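Long-range contacts in DNA replication initiator (Cdc21/Cdc54) (Methanothermobacter thermautotrophicus, PDB 1LTL), which probably acts as an ATP-dependent single-stranded DNA helicase in replication, the chain here being the N-terminal part of this archaeal MCM protein: residues A133-R138 with T154-C159; R127-K132 with L177-L182; T223-R228 with K236-G241. All blocks are in the same frame, centred on the assembly; numbering follows the deposited sequence.

Contact 1 of 3, residues A133-R138 with T154-C159. With ZN (zinc ion), chain G.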
ATOM      1  N   ALA A 133      11.313  13.204  27.519  1.00 28.69           N
ATOM      2  CA  ALA A 133      10.151  12.449  27.071  1.00 26.17           C
ATOM      3  C   ALA A 133      10.570  11.065  26.629  1.00 24.78           C
ATOM      4  O   ALA A 133      11.565  10.888  25.933  1.00 24.14           O
ATOM      5  CB  ALA A 133       9.474  13.157  25.931  1.00 25.77           C
ATOM      6  N   VAL A 134       9.812  10.072  27.047  1.00 23.09           N
ATOM      7  CA  VAL A 134      10.129   8.719  26.657  1.00 22.06           C
ATOM      8  C   VAL A 134       9.104   8.244  25.646  1.00 21.72           C
ATOM      9  O   VAL A 134       7.906   8.350  25.879  1.00 23.51           O
ATOM     10  CB  VAL A 134      10.135   7.795  27.872  1.00 21.45           C
ATOM     11  CG1 VAL A 134      10.268   6.359  27.430  1.00 18.73           C
ATOM     12  CG2 VAL A 134      11.275   8.186  28.782  1.00 18.77           C
ATOM     13  N   PHE A 135       9.563   7.736  24.514  1.00 19.96           N
ATOM     14  CA  PHE A 135       8.621   7.275  23.518  1.00 19.39           C
ATOM     15  C   PHE A 135       8.717   5.783  23.274  1.00 21.43           C
ATOM     16  O   PHE A 135       9.775   5.160  23.439  1.00 19.88           O
ATOM     17  CB  PHE A 135       8.837   7.971  22.178  1.00 18.42           C
ATOM     18  CG  PHE A 135       8.719   9.465  22.222  1.00 16.90           C
ATOM     19  CD1 PHE A 135       9.787  10.244  22.614  1.00 15.39           C
ATOM     20  CD2 PHE A 135       7.551  10.092  21.821  1.00 15.48           C
ATOM     21  CE1 PHE A 135       9.690  11.616  22.608  1.00 14.97           C
ATOM     22  CE2 PHE A 135       7.450  11.467  21.812  1.00 13.82           C
ATOM     23  CZ  PHE A 135       8.519  12.226  22.205  1.00 14.33           C
ATOM     24  N   GLU A 136       7.583   5.213  22.880  1.00 22.56           N
ATOM     25  CA  GLU A 136       7.512   3.808  22.534  1.00 22.17           C
ATOM     26  C   GLU A 136       7.418   3.797  21.014  1.00 23.14           C
ATOM     27  O   GLU A 136       6.537   4.412  20.419  1.00 22.94           O
ATOM     28  CB  GLU A 136       6.263   3.168  23.110  1.00 25.59           C
ATOM     29  CG  GLU A 136       6.065   1.718  22.711  1.00 29.00           C
ATOM     30  CD  GLU A 136       4.651   1.228  23.020  1.00 33.77           C
ATOM     31  OE1 GLU A 136       3.695   1.585  22.278  1.00 34.01           O
ATOM     32  OE2 GLU A 136       4.491   0.489  24.024  1.00 37.17           O
ATOM     33  N   CYS A 137       8.362   3.123  20.385  1.00 22.23           N
ATOM     34  CA  CYS A 137       8.356   3.015  18.950  1.00 21.59           C
ATOM     35  C   CYS A 137       7.229   2.061  18.541  1.00 23.12           C
ATOM     36  O   CYS A 137       7.206   0.914  18.961  1.00 22.68           O
ATOM     37  CB  CYS A 137       9.680   2.466  18.465  1.00 18.54           C
ATOM     38  SG  CYS A 137       9.611   2.142  16.715  1.00 18.28           S
ATOM     39  N   ARG A 138       6.305   2.530  17.713  1.00 24.79           N
ATOM     40  CA  ARG A 138       5.199   1.703  17.289  1.00 26.55           C
ATOM     41  C   ARG A 138       5.610   0.608  16.342  1.00 26.18           C
ATOM     42  O   ARG A 138       4.818  -0.252  15.994  1.00 29.65           O
ATOM     43  CB  ARG A 138       4.111   2.578  16.679  1.00 31.26           C
ATOM     44  CG  ARG A 138       3.577   3.537  17.706  1.00 38.20           C
ATOM     45  CD  ARG A 138       2.401   4.330  17.219  1.00 45.92           C
ATOM     46  NE  ARG A 138       1.383   4.388  18.262  1.00 54.16           N
ATOM     47  CZ  ARG A 138       0.548   5.410  18.449  1.00 58.09           C
ATOM     48  NH1 ARG A 138       0.613   6.481  17.652  1.00 58.64           N
ATOM     49  NH2 ARG A 138      -0.359   5.358  19.432  1.00 59.57           N
ATOM     50  N   THR A 154       8.717  16.766  21.063  1.00 46.39           N
ATOM     51  CA  THR A 154       9.397  16.551  19.801  1.00 44.73           C
ATOM     52  C   THR A 154       9.726  15.081  19.691  1.00 43.94           C
ATOM     53  O   THR A 154      10.562  14.579  20.440  1.00 43.10           O
ATOM     54  CB  THR A 154      10.701  17.343  19.742  1.00 45.51           C
ATOM     55  OG1 THR A 154      10.405  18.741  19.708  1.00 46.49           O
ATOM     56  CG2 THR A 154      11.500  16.964  18.511  1.00 45.58           C
ATOM     57  N   GLU A 155       9.074  14.395  18.755  1.00 43.56           N
ATOM     58  CA  GLU A 155       9.280  12.964  18.566  1.00 43.21           C
ATOM     59  C   GLU A 155      10.633  12.688  17.943  1.00 40.66           C
ATOM     60  O   GLU A 155      11.250  13.565  17.366  1.00 42.65           O
ATOM     61  CB  GLU A 155       8.176  12.370  17.675  1.00 46.30           C
ATOM     62  CG  GLU A 155       6.738  12.783  18.046  1.00 52.22           C
ATOM     63  CD  GLU A 155       5.670  11.795  17.554  1.00 56.26           C
ATOM     64  OE1 GLU A 155       5.826  11.231  16.434  1.00 56.88           O
ATOM     65  OE2 GLU A 155       4.661  11.594  18.288  1.00 57.38           O
ATOM     66  N   PRO A 156      11.134  11.467  18.091  1.00 39.03           N
ATOM     67  CA  PRO A 156      12.427  11.105  17.514  1.00 39.88           C
ATOM     68  C   PRO A 156      12.355  11.186  15.986  1.00 40.38           C
ATOM     69  O   PRO A 156      11.270  11.131  15.404  1.00 40.12           O
ATOM     70  CB  PRO A 156      12.625   9.678  18.003  1.00 39.19           C
ATOM     71  CG  PRO A 156      11.967   9.697  19.314  1.00 39.40           C
ATOM     72  CD  PRO A 156      10.694  10.445  19.047  1.00 38.83           C
ATOM     73  N   SER A 157      13.503  11.326  15.334  1.00 41.51           N
ATOM     74  CA  SER A 157      13.537  11.404  13.871  1.00 42.77           C
ATOM     75  C   SER A 157      13.077  10.055  13.331  1.00 40.94           C
ATOM     76  O   SER A 157      12.098   9.974  12.602  1.00 40.90           O
ATOM     77  CB  SER A 157      14.959  11.696  13.390  1.00 46.35           C
ATOM     78  OG  SER A 157      15.474  12.891  13.974  1.00 51.69           O
ATOM     79  N   LEU A 158      13.799   9.003  13.697  1.00 38.91           N
ATOM     80  CA  LEU A 158      13.445   7.673  13.286  1.00 37.08           C
ATOM     81  C   LEU A 158      14.014   6.704  14.301  1.00 37.18           C
ATOM     82  O   LEU A 158      14.909   7.047  15.060  1.00 37.75           O
ATOM     83  CB  LEU A 158      14.014   7.353  11.903  1.00 37.77           C
ATOM     84  CG  LEU A 158      15.386   6.676  11.849  1.00 34.95           C
ATOM     85  CD1 LEU A 158      15.683   6.163  10.466  1.00 32.07           C
ATOM     86  CD2 LEU A 158      16.405   7.657  12.295  1.00 36.04           C
ATOM     87  N   CYS A 159      13.482   5.490  14.322  1.00 36.96           N
ATOM     88  CA  CYS A 159      13.970   4.492  15.240  1.00 36.34           C
ATOM     89  C   CYS A 159      15.152   3.802  14.603  1.00 36.36           C
ATOM     90  O   CYS A 159      15.019   3.178  13.557  1.00 35.71           O
ATOM     91  CB  CYS A 159      12.889   3.476  15.555  1.00 35.78           C
ATOM     92  SG  CYS A 159      13.539   2.093  16.503  1.00 37.49           S
TER
HETATM   93 ZN    ZN G 275      11.550   0.725  16.408  1.00 56.09          ZN
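Phe135 lays its ring against the chain at Thr154, Glu155 and Pro156. Two residues further on, Cys137 meets Cys159 at a zinc ion. The Phe135 CB points toward the 154-159 segment. From there CG leaves anti to the carbonyl carbon, beside the backbone N (chi1 -59°), and this carries the ring over to the loop. Phe135 CG lies 3.9 Å from Pro156 CD. Phe135 CD1 is closer, 3.7 Å from Pro156 CD. Pro156 CD therefore sits over one face of the ring, displaced toward its rim, in a CH-pi contact only 15° off the ring normal. Further out, CE1 and CZ approach the carbonyl of Thr154, with Phe135 CZ 3.6 Å from Thr154 O. Phe135 CZ also meets Glu155 CA at 3.8 Å, an off-centre CH-pi contact. Phe135 CE2 is 4.1 Å from Glu155 CG. The Glu155 side chain crosses the phenylalanine at about a right angle. Ile153 and Val146 also touch the Phe135 side chain.

No hydrogen bond joins the two segments; the metal supplies the polar link. Cys137 SG and Cys159 SG each bind zinc at 2.4 Å. Cys137 SG also packs 3.7 Å from Cys159 CB. Cys140 and Cys162 complete the coordination. Nearby, Ser157 makes a weak hydrogen bond to Glu136 of a neighbouring subunit. Four cysteines in two CxxC pairs, brought together from a strand end and a loop, form the Cys4 zinc site of the MCM N-terminal region.

Contact 2 of 3, residues R127-K132 with L177-L182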
ATOM      1  N   ARG A 127       4.371  25.513  36.887  1.00 29.37           N
ATOM      2  CA  ARG A 127       3.779  24.273  36.374  1.00 28.66           C
ATOM      3  C   ARG A 127       4.910  23.372  35.938  1.00 26.48           C
ATOM      4  O   ARG A 127       6.046  23.807  35.765  1.00 28.69           O
ATOM      5  CB  ARG A 127       2.906  24.487  35.134  1.00 32.15           C
ATOM      6  CG  ARG A 127       1.811  25.514  35.229  1.00 43.05           C
ATOM      7  CD  ARG A 127       1.323  25.943  33.822  1.00 51.62           C
ATOM      8  NE  ARG A 127       0.685  27.274  33.821  1.00 60.04           N
ATOM      9  CZ  ARG A 127      -0.518  27.558  34.331  1.00 63.04           C
ATOM     10  NH1 ARG A 127      -1.258  26.596  34.894  1.00 64.50           N
ATOM     11  NH2 ARG A 127      -0.969  28.814  34.297  1.00 63.23           N
ATOM     12  N   PRO A 128       4.629  22.086  35.780  1.00 22.11           N
ATOM     13  CA  PRO A 128       5.754  21.267  35.341  1.00 20.55           C
ATOM     14  C   PRO A 128       5.758  21.145  33.801  1.00 21.97           C
ATOM     15  O   PRO A 128       4.817  21.577  33.113  1.00 21.59           O
ATOM     16  CB  PRO A 128       5.497  19.935  36.039  1.00 20.65           C
ATOM     17  CG  PRO A 128       4.000  19.901  36.161  1.00 20.14           C
ATOM     18  CD  PRO A 128       3.625  21.294  36.505  1.00 19.49           C
ATOM     19  N   ARG A 129       6.829  20.576  33.257  1.00 21.12           N
ATOM     20  CA  ARG A 129       6.920  20.366  31.828  1.00 22.27           C
ATOM     21  C   ARG A 129       7.830  19.171  31.639  1.00 24.50           C
ATOM     22  O   ARG A 129       8.689  18.912  32.463  1.00 26.51           O
ATOM     23  CB  ARG A 129       7.502  21.587  31.117  1.00 22.42           C
ATOM     24  CG  ARG A 129       9.005  21.546  30.879  1.00 23.11           C
ATOM     25  CD  ARG A 129       9.376  22.580  29.848  1.00 23.65           C
ATOM     26  NE  ARG A 129      10.800  22.931  29.857  1.00 26.24           N
ATOM     27  CZ  ARG A 129      11.787  22.130  29.471  1.00 27.08           C
ATOM     28  NH1 ARG A 129      11.532  20.899  29.040  1.00 26.97           N
ATOM     29  NH2 ARG A 129      13.037  22.573  29.496  1.00 28.26           N
ATOM     30  N   ILE A 130       7.649  18.435  30.556  1.00 26.48           N
ATOM     31  CA  ILE A 130       8.481  17.276  30.342  1.00 26.92           C
ATOM     32  C   ILE A 130       9.848  17.701  29.859  1.00 29.74           C
ATOM     33  O   ILE A 130       9.949  18.473  28.914  1.00 32.69           O
ATOM     34  CB  ILE A 130       7.850  16.339  29.310  1.00 25.72           C
ATOM     35  CG1 ILE A 130       6.463  15.928  29.794  1.00 25.21           C
ATOM     36  CG2 ILE A 130       8.735  15.142  29.080  1.00 22.83           C
ATOM     37  CD1 ILE A 130       5.743  14.989  28.901  1.00 22.70           C
ATOM     38  N   VAL A 131      10.905  17.227  30.514  1.00 31.90           N
ATOM     39  CA  VAL A 131      12.260  17.562  30.074  1.00 32.49           C
ATOM     40  C   VAL A 131      12.814  16.389  29.324  1.00 32.52           C
ATOM     41  O   VAL A 131      13.556  16.558  28.379  1.00 34.29           O
ATOM     42  CB  VAL A 131      13.234  17.826  31.231  1.00 33.39           C
ATOM     43  CG1 VAL A 131      13.147  19.272  31.673  1.00 36.00           C
ATOM     44  CG2 VAL A 131      12.936  16.891  32.376  1.00 33.91           C
ATOM     45  N   LYS A 132      12.471  15.187  29.763  1.00 32.83           N
ATOM     46  CA  LYS A 132      12.955  13.992  29.096  1.00 33.11           C
ATOM     47  C   LYS A 132      11.744  13.152  28.775  1.00 30.68           C
ATOM     48  O   LYS A 132      11.191  12.503  29.651  1.00 30.39           O
ATOM     49  CB  LYS A 132      13.912  13.224  30.013  1.00 38.51           C
ATOM     50  CG  LYS A 132      14.637  12.057  29.342  1.00 45.18           C
ATOM     51  CD  LYS A 132      15.637  11.372  30.297  1.00 51.26           C
ATOM     52  CE  LYS A 132      16.739  12.351  30.787  1.00 54.79           C
ATOM     53  NZ  LYS A 132      17.588  11.828  31.931  1.00 55.48           N
ATOM     54  N   LEU A 177       9.797  18.653  35.192  1.00 24.05           N
ATOM     55  CA  LEU A 177      10.676  19.677  35.707  1.00 24.92           C
ATOM     56  C   LEU A 177       9.901  20.971  35.888  1.00 25.31           C
ATOM     57  O   LEU A 177       9.089  21.324  35.043  1.00 26.94           O
ATOM     58  CB  LEU A 177      11.812  19.824  34.715  1.00 25.96           C
ATOM     59  CG  LEU A 177      12.671  21.064  34.710  1.00 27.54           C
ATOM     60  CD1 LEU A 177      14.125  20.625  34.642  1.00 26.57           C
ATOM     61  CD2 LEU A 177      12.291  21.940  33.524  1.00 25.87           C
ATOM     62  N   ASP A 178      10.119  21.690  36.982  1.00 25.85           N
ATOM     63  CA  ASP A 178       9.335  22.905  37.184  1.00 26.94           C
ATOM     64  C   ASP A 178       9.732  24.072  36.293  1.00 26.38           C
ATOM     65  O   ASP A 178      10.909  24.366  36.105  1.00 26.40           O
ATOM     66  CB  ASP A 178       9.368  23.310  38.653  1.00 29.66           C
ATOM     67  CG  ASP A 178       8.704  22.286  39.549  1.00 32.15           C
ATOM     68  OD1 ASP A 178       7.492  21.985  39.339  1.00 31.45           O
ATOM     69  OD2 ASP A 178       9.402  21.784  40.470  1.00 36.10           O
ATOM     70  N   THR A 179       8.723  24.741  35.756  1.00 25.87           N
ATOM     71  CA  THR A 179       8.925  25.862  34.850  1.00 26.80           C
ATOM     72  C   THR A 179       8.049  27.043  35.270  1.00 25.83           C
ATOM     73  O   THR A 179       7.008  26.864  35.888  1.00 26.34           O
ATOM     74  CB  THR A 179       8.563  25.438  33.400  1.00 29.48           C
ATOM     75  OG1 THR A 179       9.357  26.181  32.465  1.00 34.49           O
ATOM     76  CG2 THR A 179       7.075  25.682  33.115  1.00 27.80           C
ATOM     77  N   GLN A 180       8.466  28.255  34.948  1.00 25.78           N
ATOM     78  CA  GLN A 180       7.671  29.404  35.336  1.00 26.42           C
ATOM     79  C   GLN A 180       7.848  30.569  34.401  1.00 27.39           C
ATOM     80  O   GLN A 180       8.928  30.778  33.849  1.00 28.80           O
ATOM     81  CB  GLN A 180       8.015  29.840  36.742  1.00 25.91           C
ATOM     82  CG  GLN A 180       7.319  31.101  37.146  1.00 26.04           C
ATOM     83  CD  GLN A 180       7.629  31.434  38.566  1.00 27.20           C
ATOM     84  OE1 GLN A 180       8.658  31.009  39.096  1.00 29.80           O
ATOM     85  NE2 GLN A 180       6.757  32.200  39.203  1.00 26.52           N
ATOM     86  N   THR A 181       6.784  31.343  34.247  1.00 26.84           N
ATOM     87  CA  THR A 181       6.797  32.469  33.338  1.00 27.87           C
ATOM     88  C   THR A 181       6.596  33.813  33.997  1.00 29.39           C
ATOM     89  O   THR A 181       5.795  33.947  34.916  1.00 31.09           O
ATOM     90  CB  THR A 181       5.696  32.288  32.309  1.00 27.51           C
ATOM     91  OG1 THR A 181       6.158  31.405  31.294  1.00 29.96           O
ATOM     92  CG2 THR A 181       5.313  33.592  31.684  1.00 31.80           C
ATOM     93  N   LEU A 182       7.316  34.827  33.539  1.00 30.00           N
ATOM     94  CA  LEU A 182       7.089  36.154  34.096  1.00 30.37           C
ATOM     95  C   LEU A 182       7.402  37.185  33.053  1.00 30.02           C
ATOM     96  O   LEU A 182       8.119  36.903  32.102  1.00 29.30           O
ATOM     97  CB  LEU A 182       7.920  36.382  35.353  1.00 30.74           C
ATOM     98  CG  LEU A 182       9.366  36.839  35.265  1.00 32.69           C
ATOM     99  CD1 LEU A 182       9.947  36.756  36.667  1.00 35.40           C
ATOM    100  CD2 LEU A 182      10.165  35.969  34.338  1.00 35.25           C
TER
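Arg127 and Thr179 pair across two antiparallel strands of the OB domain. The strand axes come within 4.4 Å. Their directions differ by 120°, so the strands splay strongly.

Backbone hydrogen bonds join the strands at Arg127 and Thr179. Arg127 N donates to Thr179 O at 3.1 Å, and Thr179 N returns a bond to Arg127 O at 2.8 Å. Pro128 is at the next, non-hydrogen-bonded pair, opposite Asp178. Its CA lies near Leu177 O in a CA-H...O contact. The bond from Arg129 N to Leu177 O is bent, with an angle of 135° at the hydrogen, and the pairing is loose there.

The polar ends find partners beyond the two strands. Arg129 NE makes a salt bridge with Glu205 OE2, which Thr179 OG1 also hydrogen-bonds, while Arg129 NH1 bonds to Gln148 O and weakly to Ile130 O. Asp178 OD1 hydrogen-bonds Ser107 of a neighbouring subunit. The straight arginine chain lies alongside Leu177. Leu177 CD2 sits over one face of the guanidinium, toward its rim, 4.1 Å from Arg129 NE. With an alanine here in place of Arg129, Glu205 would probably lose the arginine's charge, keeping Thr179 OG1, and a gap would open beside Leu177.

Apolar contact centres on Leu177. CG stands anti to the backbone N (chi1 161°), and the branch reaches Val131, whose side chain it crosses at about a right angle. The strand bulges at Val131 and Lys132, opposite Glu175. Val131 CG1 lies 3.4 Å from Leu177 CD2.

Contact 3 of 3, residues T223-R228 with K236-G241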
ATOM      1  N   THR A 223      19.300  32.825  27.284  1.00 28.59           N
ATOM      2  CA  THR A 223      19.293  32.674  25.839  1.00 25.72           C
ATOM      3  C   THR A 223      18.038  33.283  25.233  1.00 23.74           C
ATOM      4  O   THR A 223      16.935  33.106  25.753  1.00 24.66           O
ATOM      5  CB  THR A 223      19.351  31.215  25.459  1.00 26.98           C
ATOM      6  OG1 THR A 223      20.403  30.570  26.194  1.00 30.77           O
ATOM      7  CG2 THR A 223      19.617  31.081  23.988  1.00 27.60           C
ATOM      8  N   LEU A 224      18.186  34.027  24.147  1.00 21.19           N
ATOM      9  CA  LEU A 224      16.986  34.597  23.550  1.00 18.53           C
ATOM     10  C   LEU A 224      16.410  33.558  22.603  1.00 18.02           C
ATOM     11  O   LEU A 224      17.073  33.080  21.683  1.00 16.99           O
ATOM     12  CB  LEU A 224      17.293  35.886  22.809  1.00 15.15           C
ATOM     13  CG  LEU A 224      16.128  36.647  22.198  1.00 12.41           C
ATOM     14  CD1 LEU A 224      15.131  37.242  23.199  1.00  9.58           C
ATOM     15  CD2 LEU A 224      16.788  37.747  21.436  1.00 13.78           C
ATOM     16  N   ARG A 225      15.170  33.189  22.853  1.00 17.23           N
ATOM     17  CA  ARG A 225      14.539  32.184  22.039  1.00 17.65           C
ATOM     18  C   ARG A 225      13.318  32.788  21.367  1.00 17.50           C
ATOM     19  O   ARG A 225      12.813  33.858  21.751  1.00 17.27           O
ATOM     20  CB  ARG A 225      14.120  30.983  22.916  1.00 19.23           C
ATOM     21  CG  ARG A 225      15.203  30.336  23.825  1.00 15.53           C
ATOM     22  CD  ARG A 225      16.142  29.387  23.081  1.00 19.43           C
ATOM     23  NE  ARG A 225      16.843  28.423  23.954  1.00 24.82           N
ATOM     24  CZ  ARG A 225      16.243  27.629  24.855  1.00 27.20           C
ATOM     25  NH1 ARG A 225      14.920  27.659  25.040  1.00 27.07           N
ATOM     26  NH2 ARG A 225      16.962  26.778  25.570  1.00 29.19           N
ATOM     27  N   THR A 226      12.850  32.122  20.330  1.00 15.65           N
ATOM     28  CA  THR A 226      11.664  32.631  19.699  1.00 16.63           C
ATOM     29  C   THR A 226      10.675  31.495  19.500  1.00 18.42           C
ATOM     30  O   THR A 226      11.051  30.321  19.418  1.00 18.50           O
ATOM     31  CB  THR A 226      11.964  33.336  18.340  1.00 14.58           C
ATOM     32  OG1 THR A 226      10.851  34.172  18.000  1.00 11.60           O
ATOM     33  CG2 THR A 226      12.168  32.333  17.216  1.00  8.45           C
ATOM     34  N   VAL A 227       9.406  31.864  19.435  1.00 19.87           N
ATOM     35  CA  VAL A 227       8.362  30.893  19.250  1.00 22.11           C
ATOM     36  C   VAL A 227       7.166  31.462  18.527  1.00 25.17           C
ATOM     37  O   VAL A 227       6.730  32.576  18.814  1.00 24.02           O
ATOM     38  CB  VAL A 227       7.891  30.322  20.598  1.00 21.75           C
ATOM     39  CG1 VAL A 227       7.292  31.415  21.459  1.00 20.49           C
ATOM     40  CG2 VAL A 227       6.889  29.232  20.356  1.00 23.19           C
ATOM     41  N   ARG A 228       6.635  30.680  17.586  1.00 29.65           N
ATOM     42  CA  ARG A 228       5.469  31.080  16.812  1.00 32.77           C
ATOM     43  C   ARG A 228       4.197  30.849  17.601  1.00 36.35           C
ATOM     44  O   ARG A 228       3.938  29.753  18.099  1.00 35.65           O
ATOM     45  CB  ARG A 228       5.414  30.311  15.497  1.00 32.05           C
ATOM     46  CG  ARG A 228       4.130  30.527  14.707  1.00 34.74           C
ATOM     47  CD  ARG A 228       4.378  30.635  13.189  1.00 36.33           C
ATOM     48  NE  ARG A 228       5.269  29.610  12.656  1.00 35.27           N
ATOM     49  CZ  ARG A 228       5.937  29.752  11.516  1.00 35.09           C
ATOM     50  NH1 ARG A 228       5.798  30.875  10.818  1.00 31.35           N
ATOM     51  NH2 ARG A 228       6.741  28.783  11.083  1.00 34.75           N
ATOM     52  N   LYS A 236       7.439  35.446  18.226  1.00 27.15           N
ATOM     53  CA  LYS A 236       7.543  36.394  19.338  1.00 26.64           C
ATOM     54  C   LYS A 236       8.797  36.003  20.087  1.00 25.50           C
ATOM     55  O   LYS A 236       9.085  34.819  20.197  1.00 26.38           O
ATOM     56  CB  LYS A 236       6.341  36.228  20.260  1.00 29.60           C
ATOM     57  CG  LYS A 236       6.332  37.142  21.468  1.00 35.14           C
ATOM     58  CD  LYS A 236       6.174  38.595  21.037  1.00 38.91           C
ATOM     59  CE  LYS A 236       5.677  39.502  22.167  1.00 40.00           C
ATOM     60  NZ  LYS A 236       4.239  39.307  22.550  1.00 39.71           N
ATOM     61  N   ASN A 237       9.552  36.959  20.614  1.00 24.07           N
ATOM     62  CA  ASN A 237      10.766  36.554  21.326  1.00 22.95           C
ATOM     63  C   ASN A 237      10.589  36.507  22.824  1.00 20.49           C
ATOM     64  O   ASN A 237       9.791  37.250  23.387  1.00 21.10           O
ATOM     65  CB  ASN A 237      11.937  37.478  21.011  1.00 25.34           C
ATOM     66  CG  ASN A 237      12.260  37.537  19.534  1.00 27.73           C
ATOM     67  OD1 ASN A 237      12.047  36.575  18.793  1.00 30.00           O
ATOM     68  ND2 ASN A 237      12.808  38.660  19.102  1.00 27.54           N
ATOM     69  N   PHE A 238      11.324  35.617  23.476  1.00 17.76           N
ATOM     70  CA  PHE A 238      11.253  35.524  24.932  1.00 17.08           C
ATOM     71  C   PHE A 238      12.630  35.149  25.449  1.00 17.40           C
ATOM     72  O   PHE A 238      13.470  34.661  24.691  1.00 19.01           O
ATOM     73  CB  PHE A 238      10.189  34.488  25.381  1.00 15.83           C
ATOM     74  CG  PHE A 238      10.577  33.054  25.121  1.00 14.87           C
ATOM     75  CD1 PHE A 238      11.361  32.354  26.028  1.00 12.90           C
ATOM     76  CD2 PHE A 238      10.242  32.431  23.927  1.00 13.91           C
ATOM     77  CE1 PHE A 238      11.800  31.079  25.744  1.00 11.64           C
ATOM     78  CE2 PHE A 238      10.687  31.151  23.646  1.00 10.66           C
ATOM     79  CZ  PHE A 238      11.464  30.481  24.555  1.00 10.70           C
ATOM     80  N   ILE A 239      12.883  35.394  26.725  1.00 17.25           N
ATOM     81  CA  ILE A 239      14.185  35.015  27.255  1.00 19.53           C
ATOM     82  C   ILE A 239      14.100  33.778  28.117  1.00 20.03           C
ATOM     83  O   ILE A 239      13.246  33.667  29.003  1.00 21.34           O
ATOM     84  CB  ILE A 239      14.836  36.095  28.135  1.00 20.65           C
ATOM     85  CG1 ILE A 239      15.057  37.383  27.343  1.00 20.93           C
ATOM     86  CG2 ILE A 239      16.155  35.574  28.658  1.00 18.70           C
ATOM     87  CD1 ILE A 239      15.181  38.594  28.226  1.00 21.62           C
ATOM     88  N   TYR A 240      15.003  32.847  27.839  1.00 20.24           N
ATOM     89  CA  TYR A 240      15.108  31.611  28.595  1.00 19.59           C
ATOM     90  C   TYR A 240      16.189  31.930  29.624  1.00 19.98           C
ATOM     91  O   TYR A 240      17.391  31.936  29.321  1.00 19.15           O
ATOM     92  CB  TYR A 240      15.549  30.461  27.687  1.00 20.07           C
ATOM     93  CG  TYR A 240      15.598  29.143  28.405  1.00 23.89           C
ATOM     94  CD1 TYR A 240      14.474  28.667  29.075  1.00 27.12           C
ATOM     95  CD2 TYR A 240      16.786  28.421  28.514  1.00 23.77           C
ATOM     96  CE1 TYR A 240      14.523  27.523  29.854  1.00 27.04           C
ATOM     97  CE2 TYR A 240      16.853  27.262  29.294  1.00 25.05           C
ATOM     98  CZ  TYR A 240      15.710  26.824  29.971  1.00 28.33           C
ATOM     99  OH  TYR A 240      15.727  25.717  30.811  1.00 31.40           O
ATOM    100  N   GLY A 241      15.734  32.210  30.839  1.00 21.36           N
ATOM    101  CA  GLY A 241      16.622  32.575  31.925  1.00 23.60           C
ATOM    102  C   GLY A 241      17.680  31.571  32.312  1.00 27.36           C
ATOM    103  O   GLY A 241      17.398  30.381  32.433  1.00 28.73           O
TER
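Thr223-Arg228 and Lys236-Gly241 run antiparallel as the two arms of a beta hairpin, in register from Thr223 with Tyr240 to Val227 with Lys236, their axes 4.7 Å apart at closest and their directions differing by 139°. Thr223, Arg225 and Val227 each bond through N and O to Tyr240, Phe238 and Lys236 respectively. The bond from Lys236 N to Val227 O is weak.

Arg225 is at the middle of the side-chain contact, on the face it shares with Phe238 and Tyr240. Its chain bends at chi2, which brings the guanidinium alongside Tyr240. The two flat groups stack with centres 4.4 Å apart. Their planes are 13° from parallel. Arg225 NH2 is 3.4 Å from Tyr240 CD2. Arg225 NH1 is 3.7 Å from Tyr240 CG. Such a stack would allow a cation-pi attraction. Phe238 is turned quite differently. Its ring plane is 86° from the guanidinium plane, and its far end meets the root of the arginine, with CZ nearest to Arg225 CB. Beyond it, Val227 CG1 lies 4.0 Å from Phe238 CD2.

The face of Leu224, Thr226, Asn237 and Ile239 is mixed. Thr226 OG1 lies 2.8 Å from Asn237 OD1 and 2.9 Å from Lys236 O. Leu224 CD1 packs 4.1 Å from Ile239 CG1 and also against Asn237 CB.

Tyr240 OH hydrogen-bonds Glu205, and Asn237 ND2 hydrogen-bonds Leu105 O. Strand 199-205 runs parallel to strand 234-243 and bonds it through Ile239 and Gly241. Strand 113-137 pairs with strand 217-229, which places this hairpin in the mixed sheet of the OB domain.

How the contacts relate
All three contacts reach the same sheet, each partly buried, but they sit at different depths. Contact 1 is peripheral, its centre about 23 Å from the chain centre. The centres of contacts 2 and 3 lie about 12 and 11 Å from it. Contacts 1 and 2 use successive parts of strand 113-137. Contact 1 joins that strand to a loop and has no hydrogen bond between its segments, using zinc and ring packing, whereas contacts 2 and 3 are strand pairs that rely on backbone bonds. Contact 3 is more regular than contact 2. Glu205 is a partner of both. Between subunits, Asn237 of contact 3 packs on Pro128 of a neighbouring subunit's contact 2.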